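Local structure of DNA topoisomerase 2-associated protein PAT1 (Saccharomyces cerevisiae, 5LMG) at residues S141-T146 and F254-Y259; T313-E318 and Y340-L345. The protein activates mRNA decapping and represses translation, its C-terminal domain directly binding the Dcp2 decapping enzyme and the Xrn1 5'-3' exonuclease in yeast. The protein carries 2 engineered substitutions. All coordinates share one frame; numbering follows the deposited sequence.

Interactions 1 and 2 follow one another along the chain and lie in neighbouring parts of a largely helical domain. Interaction 1, partly buried, sets the loop after helix 136-141 against the start of helix 257-267. Interaction 2 is a surface contact further from the centre of the chain, between the last two long helices, 290-322 and 329-355. Their centres are 25 Å apart and their nearest atoms about 9 Å, so they do not touch. Helix 290-322 nevertheless serves both: Phe254 of interaction 1 packs on Val300 and Glu303, while residues 313-318, further along the same helix, form one side of interaction 2. Ethanediol molecules, probably from the crystallisation liquor, sit beside both contacts.

Interaction 1: S141-T146 and F254-Y259; sequences SSYKTT and FPPREY. With EDO (1,2-ethanediol), chain H; EDO (1,2-ethanediol), chain K.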
loop_
_atom_site.group_PDB
_atom_site.type_symbol
_atom_site.label_atom_id
_atom_site.label_comp_id
_atom_site.label_asym_id
_atom_site.label_seq_id
_atom_site.Cartn_x
_atom_site.Cartn_y
_atom_site.Cartn_z
ATOM N N SER A 141 -3.914 -3.385 -10.134
ATOM C CA SER A 141 -2.787 -3.739 -9.269
ATOM C C SER A 141 -2.969 -5.075 -8.521
ATOM O O SER A 141 -2.069 -5.482 -7.783
ATOM C CB SER A 141 -2.466 -2.601 -8.300
ATOM O OG SER A 141 -3.583 -2.327 -7.472
ATOM N N SER A 142 -4.116 -5.757 -8.704
ATOM C CA SER A 142 -4.338 -7.067 -8.072
ATOM C C SER A 142 -3.838 -8.162 -9.030
ATOM O O SER A 142 -4.273 -8.217 -10.182
ATOM C CB SER A 142 -5.817 -7.300 -7.774
ATOM O OG SER A 142 -6.057 -8.640 -7.362
ATOM N N TYR A 143 -2.981 -9.062 -8.531
ATOM C CA TYR A 143 -2.495 -10.208 -9.311
ATOM C C TYR A 143 -3.636 -11.180 -9.650
ATOM O O TYR A 143 -3.507 -11.964 -10.577
ATOM C CB TYR A 143 -1.364 -10.932 -8.563
ATOM C CG TYR A 143 -1.772 -11.657 -7.296
ATOM C CD1 TYR A 143 -2.325 -12.938 -7.349
ATOM C CD2 TYR A 143 -1.488 -11.123 -6.041
ATOM C CE1 TYR A 143 -2.614 -13.650 -6.192
ATOM C CE2 TYR A 143 -1.756 -11.838 -4.874
ATOM C CZ TYR A 143 -2.330 -13.098 -4.956
ATOM O OH TYR A 143 -2.665 -13.803 -3.829
ATOM N N LYS A 144 -4.744 -11.137 -8.879
ATOM C CA LYS A 144 -5.902 -11.998 -9.098
ATOM C C LYS A 144 -6.723 -11.515 -10.281
ATOM O O LYS A 144 -7.043 -12.322 -11.147
ATOM C CB LYS A 144 -6.768 -12.108 -7.829
ATOM C CG LYS A 144 -6.243 -13.120 -6.815
ATOM C CD LYS A 144 -6.689 -14.552 -7.134
ATOM C CE LYS A 144 -5.807 -15.586 -6.472
ATOM N NZ LYS A 144 -6.150 -16.967 -6.904
ATOM N N THR A 145 -7.066 -10.212 -10.323
ATOM C CA THR A 145 -7.884 -9.651 -11.406
ATOM C C THR A 145 -7.067 -9.236 -12.647
ATOM O O THR A 145 -7.619 -9.223 -13.747
ATOM C CB THR A 145 -8.766 -8.510 -10.901
ATOM O OG1 THR A 145 -7.968 -7.601 -10.154
ATOM C CG2 THR A 145 -9.954 -9.004 -10.068
ATOM N N THR A 146 -5.774 -8.888 -12.467
ATOM C CA THR A 146 -4.857 -8.495 -13.552
ATOM C C THR A 146 -3.528 -9.295 -13.403
ATOM O O THR A 146 -2.542 -8.762 -12.871
ATOM C CB THR A 146 -4.700 -6.958 -13.610
ATOM O OG1 THR A 146 -5.991 -6.351 -13.616
ATOM C CG2 THR A 146 -3.916 -6.480 -14.851
ATOM N N PHE A 254 1.438 -12.272 -0.693
ATOM C CA PHE A 254 2.649 -12.543 -1.490
ATOM C C PHE A 254 2.191 -13.034 -2.880
ATOM O O PHE A 254 1.577 -14.099 -2.960
ATOM C CB PHE A 254 3.550 -13.585 -0.796
ATOM C CG PHE A 254 4.203 -13.114 0.482
ATOM C CD1 PHE A 254 3.533 -13.200 1.699
ATOM C CD2 PHE A 254 5.493 -12.585 0.471
ATOM C CE1 PHE A 254 4.139 -12.758 2.886
ATOM C CE2 PHE A 254 6.104 -12.156 1.656
ATOM C CZ PHE A 254 5.428 -12.258 2.861
ATOM N N PRO A 255 2.410 -12.248 -3.969
ATOM C CA PRO A 255 1.926 -12.671 -5.301
ATOM C C PRO A 255 2.622 -13.915 -5.858
ATOM O O PRO A 255 3.754 -14.201 -5.442
ATOM C CB PRO A 255 2.191 -11.444 -6.194
ATOM C CG PRO A 255 2.429 -10.312 -5.254
ATOM C CD PRO A 255 3.077 -10.937 -4.049
ATOM N N PRO A 256 1.979 -14.660 -6.798
ATOM C CA PRO A 256 2.649 -15.828 -7.391
ATOM C C PRO A 256 3.900 -15.430 -8.163
ATOM O O PRO A 256 4.050 -14.279 -8.588
ATOM C CB PRO A 256 1.597 -16.428 -8.337
ATOM C CG PRO A 256 0.320 -15.739 -8.017
ATOM C CD PRO A 256 0.664 -14.428 -7.424
ATOM N N ARG A 257 4.803 -16.388 -8.318
ATOM C CA ARG A 257 6.070 -16.207 -8.999
ATOM C C ARG A 257 5.930 -15.814 -10.468
ATOM O O ARG A 257 6.744 -15.039 -10.971
ATOM C CB ARG A 257 6.865 -17.491 -8.867
ATOM C CG ARG A 257 8.303 -17.294 -8.430
ATOM C CD ARG A 257 9.228 -17.099 -9.610
ATOM N NE ARG A 257 8.864 -17.952 -10.741
ATOM C CZ ARG A 257 9.634 -18.158 -11.799
ATOM N NH1 ARG A 257 9.216 -18.934 -12.789
ATOM N NH2 ARG A 257 10.818 -17.562 -11.894
ATOM N N GLU A 258 4.904 -16.347 -11.156
ATOM C CA GLU A 258 4.634 -16.039 -12.567
ATOM C C GLU A 258 4.290 -14.550 -12.714
ATOM O O GLU A 258 4.695 -13.913 -13.691
ATOM C CB GLU A 258 3.554 -16.953 -13.203
ATOM C CG GLU A 258 2.720 -17.808 -12.253
ATOM C CD GLU A 258 3.444 -18.935 -11.536
ATOM O OE1 GLU A 258 3.926 -19.876 -12.210
ATOM O OE2 GLU A 258 3.553 -18.857 -10.292
ATOM N N TYR A 259 3.596 -13.984 -11.691
ATOM C CA TYR A 259 3.263 -12.569 -11.642
ATOM C C TYR A 259 4.536 -11.751 -11.436
ATOM O O TYR A 259 4.768 -10.816 -12.206
ATOM C CB TYR A 259 2.253 -12.296 -10.536
ATOM C CG TYR A 259 1.828 -10.854 -10.405
ATOM C CD1 TYR A 259 0.838 -10.322 -11.227
ATOM C CD2 TYR A 259 2.348 -10.043 -9.399
ATOM C CE1 TYR A 259 0.387 -9.016 -11.064
ATOM C CE2 TYR A 259 1.882 -8.744 -9.205
ATOM C CZ TYR A 259 0.886 -8.243 -10.027
ATOM O OH TYR A 259 0.423 -6.969 -9.841
HETATM C C1 EDO H . 7.561 -15.027 -3.069
HETATM O O1 EDO H . 7.978 -14.298 -1.923
HETATM C C2 EDO H . 6.052 -14.788 -3.302
HETATM O O2 EDO H . 5.787 -13.447 -3.729
HETATM C C1 EDO K . 2.604 -4.854 -8.639
HETATM O O1 EDO K . 1.395 -4.484 -9.279
HETATM C C2 EDO K . 3.690 -3.802 -8.930
HETATM O O2 EDO K . 4.893 -4.220 -8.303
HETATM O O HOH W 1 -0.284 -7.629 -6.647
HETATM O O HOH W 2 -1.685 -6.549 -11.405
#
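Tyr143 carries most of the apolar packing, taking the two prolines on its ring and giving its CB to Tyr259. Pro256 CD lies over one ring face, 3.6 Å from the centroid, and Pro255 CA covers the same face at 4.1 Å, both as CH-pi contacts. With chi1 at 68° the Tyr143 ring projects between its own backbone N and carbonyl carbon and turns that face to the prolines. Its CB rests over the centre of the Tyr259 ring, 3.5 Å from the centroid.

The polar links run through water. Tyr259 OH lies 2.7 Å from a water that donates to Thr146 O, and shares a second, more weakly, with Ser141 O; it also bonds O1 of an ethanediol. A phenylalanine in place of Tyr259 would probably keep the CH-pi contact but leave both waters without their link across the contact. Tyr143 OH instead bonds Leu252 O.

Within the loop, Ser142 OG accepts from Lys144 N at 3.2 Å, forming an ST turn, and is also bonded to Thr199. The arrangement is plain structural packing in a mainly helical domain: an interhelical loop lies against a Pro-Pro entry to helix 257-267, with Pro256 at the N-cap position.

Interaction 2: T313-E318 and Y340-L345; sequences TLQKKE and YNKEKL
Lys342 and Glu318 both leave their helices with CG anti to the backbone N, but beyond CG they part ways: the glutamate chain runs on extended, whereas the lysine bends at chi3, 74°. The two side chains cross at about a right angle, and Lys342 NZ meets Glu318 OE1 at 2.9 Å in a hydrogen-bonded salt bridge. The ammonium approaches on the syn side of the carboxylate, 17° out of its plane. OE2 of Glu318 stays 4.0 Å from the same nitrogen, so a single oxygen takes the bond.

The lysine's aliphatic part also packs. Its CD lies 4.1 Å from Gln315 CB, and its CB faces Leu314 CB where the two backbones come nearest each other. Leu314, buried, reaches across with CD1, which rests 3.7 Å from Lys342 N and also touches Asn341 CB. The same methyl meets Leu345 CD1 at 3.9 Å. Phe271, in a loop, touches both Leu314 and Asn341, while Ile338, one turn before Lys342 on helix 329-355, packs on Leu314 and Glu318.

The two segments run nearly antiparallel, their axes 9.4 Å apart with 151° between their directions. This is the packing of an antiparallel helical hairpin, helices 290-322 and 329-355 joined by a short connection, with leucine contacts flanked by a salt bridge at the surface.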
loop_
_atom_site.group_PDB
_atom_site.type_symbol
_atom_site.label_atom_id
_atom_site.label_comp_id
_atom_site.label_asym_id
_atom_site.label_seq_id
_atom_site.Cartn_x
_atom_site.Cartn_y
_atom_site.Cartn_z
ATOM N N THR A 313 21.776 -17.199 -0.512
ATOM C CA THR A 313 22.277 -17.411 -1.890
ATOM C C THR A 313 23.119 -16.186 -2.315
ATOM O O THR A 313 24.205 -16.360 -2.872
ATOM C CB THR A 313 21.116 -17.726 -2.865
ATOM O OG1 THR A 313 20.540 -18.974 -2.483
ATOM C CG2 THR A 313 21.567 -17.823 -4.336
ATOM N N LEU A 314 22.635 -14.955 -2.002
ATOM C CA LEU A 314 23.363 -13.719 -2.298
ATOM C C LEU A 314 24.679 -13.621 -1.516
ATOM O O LEU A 314 25.681 -13.177 -2.078
ATOM C CB LEU A 314 22.494 -12.477 -2.074
ATOM C CG LEU A 314 21.407 -12.222 -3.126
ATOM C CD1 LEU A 314 20.398 -11.230 -2.611
ATOM C CD2 LEU A 314 22.008 -11.706 -4.427
ATOM N N GLN A 315 24.681 -14.054 -0.236
ATOM C CA GLN A 315 25.876 -14.049 0.611
ATOM C C GLN A 315 26.958 -14.999 0.044
ATOM O O GLN A 315 28.136 -14.633 0.024
ATOM C CB GLN A 315 25.514 -14.415 2.060
ATOM C CG GLN A 315 26.661 -14.178 3.048
ATOM C CD GLN A 315 26.327 -14.554 4.469
ATOM O OE1 GLN A 315 25.535 -15.467 4.744
ATOM N NE2 GLN A 315 26.964 -13.878 5.410
ATOM N N LYS A 316 26.549 -16.195 -0.427
ATOM C CA LYS A 316 27.436 -17.170 -1.067
ATOM C C LYS A 316 28.068 -16.548 -2.335
ATOM O O LYS A 316 29.281 -16.649 -2.510
ATOM C CB LYS A 316 26.672 -18.487 -1.374
ATOM C CG LYS A 316 27.421 -19.490 -2.251
ATOM C CD LYS A 316 26.944 -19.419 -3.700
ATOM C CE LYS A 316 27.839 -20.178 -4.634
ATOM N NZ LYS A 316 27.326 -20.154 -6.035
ATOM N N LYS A 317 27.244 -15.899 -3.196
ATOM C CA LYS A 317 27.669 -15.249 -4.450
ATOM C C LYS A 317 28.699 -14.165 -4.175
ATOM O O LYS A 317 29.709 -14.079 -4.885
ATOM C CB LYS A 317 26.464 -14.658 -5.199
ATOM C CG LYS A 317 25.660 -15.709 -5.939
ATOM C CD LYS A 317 24.406 -15.134 -6.583
ATOM C CE LYS A 317 23.571 -16.250 -7.169
ATOM N NZ LYS A 317 22.309 -15.748 -7.773
ATOM N N GLU A 318 28.448 -13.366 -3.115
ATOM C CA GLU A 318 29.322 -12.298 -2.646
ATOM C C GLU A 318 30.695 -12.876 -2.291
ATOM O O GLU A 318 31.693 -12.383 -2.806
ATOM C CB GLU A 318 28.703 -11.597 -1.429
ATOM C CG GLU A 318 29.493 -10.390 -0.951
ATOM C CD GLU A 318 29.039 -9.785 0.364
ATOM O OE1 GLU A 318 27.816 -9.779 0.637
ATOM O OE2 GLU A 318 29.903 -9.225 1.075
ATOM N N TYR A 340 24.008 -4.864 -1.964
ATOM C CA TYR A 340 22.823 -4.009 -1.865
ATOM C C TYR A 340 21.546 -4.845 -1.715
ATOM O O TYR A 340 20.742 -4.564 -0.829
ATOM C CB TYR A 340 22.710 -3.029 -3.052
ATOM C CG TYR A 340 21.333 -2.417 -3.202
ATOM C CD1 TYR A 340 20.912 -1.381 -2.369
ATOM C CD2 TYR A 340 20.441 -2.885 -4.166
ATOM C CE1 TYR A 340 19.633 -0.832 -2.482
ATOM C CE2 TYR A 340 19.160 -2.346 -4.286
ATOM C CZ TYR A 340 18.760 -1.322 -3.440
ATOM O OH TYR A 340 17.504 -0.783 -3.558
ATOM N N ASN A 341 21.367 -5.847 -2.596
ATOM C CA ASN A 341 20.202 -6.726 -2.576
ATOM C C ASN A 341 20.177 -7.650 -1.355
ATOM O O ASN A 341 19.101 -7.883 -0.800
ATOM C CB ASN A 341 20.064 -7.481 -3.889
ATOM C CG ASN A 341 19.468 -6.588 -4.940
ATOM O OD1 ASN A 341 18.280 -6.248 -4.891
ATOM N ND2 ASN A 341 20.296 -6.120 -5.865
ATOM N N LYS A 342 21.356 -8.079 -0.876
ATOM C CA LYS A 342 21.478 -8.911 0.329
ATOM C C LYS A 342 21.025 -8.119 1.572
ATOM O O LYS A 342 20.165 -8.590 2.322
ATOM C CB LYS A 342 22.915 -9.429 0.496
ATOM C CG LYS A 342 23.129 -10.324 1.722
ATOM C CD LYS A 342 24.606 -10.449 2.074
ATOM C CE LYS A 342 25.154 -9.197 2.722
ATOM N NZ LYS A 342 26.551 -9.378 3.186
ATOM N N GLU A 343 21.574 -6.906 1.751
ATOM C CA GLU A 343 21.255 -6.024 2.882
ATOM C C GLU A 343 19.800 -5.576 2.865
ATOM O O GLU A 343 19.193 -5.441 3.928
ATOM C CB GLU A 343 22.212 -4.827 2.936
ATOM C CG GLU A 343 23.622 -5.225 3.359
ATOM C CD GLU A 343 24.683 -4.140 3.372
ATOM O OE1 GLU A 343 24.452 -3.051 2.792
ATOM O OE2 GLU A 343 25.771 -4.396 3.936
ATOM N N LYS A 344 19.231 -5.401 1.655
ATOM C CA LYS A 344 17.841 -5.007 1.468
ATOM C C LYS A 344 16.915 -6.081 2.071
ATOM O O LYS A 344 16.023 -5.728 2.842
ATOM C CB LYS A 344 17.524 -4.766 -0.021
ATOM C CG LYS A 344 16.101 -4.259 -0.242
ATOM C CD LYS A 344 15.799 -3.928 -1.700
ATOM C CE LYS A 344 14.426 -3.313 -1.870
ATOM N NZ LYS A 344 13.324 -4.257 -1.530
ATOM N N LEU A 345 17.150 -7.376 1.727
ATOM C CA LEU A 345 16.381 -8.521 2.230
ATOM C C LEU A 345 16.474 -8.632 3.757
ATOM O O LEU A 345 15.453 -8.835 4.400
ATOM C CB LEU A 345 16.803 -9.850 1.548
ATOM C CG LEU A 345 16.522 -9.977 0.038
ATOM C CD1 LEU A 345 17.144 -11.260 -0.546
ATOM C CD2 LEU A 345 15.014 -9.889 -0.282
#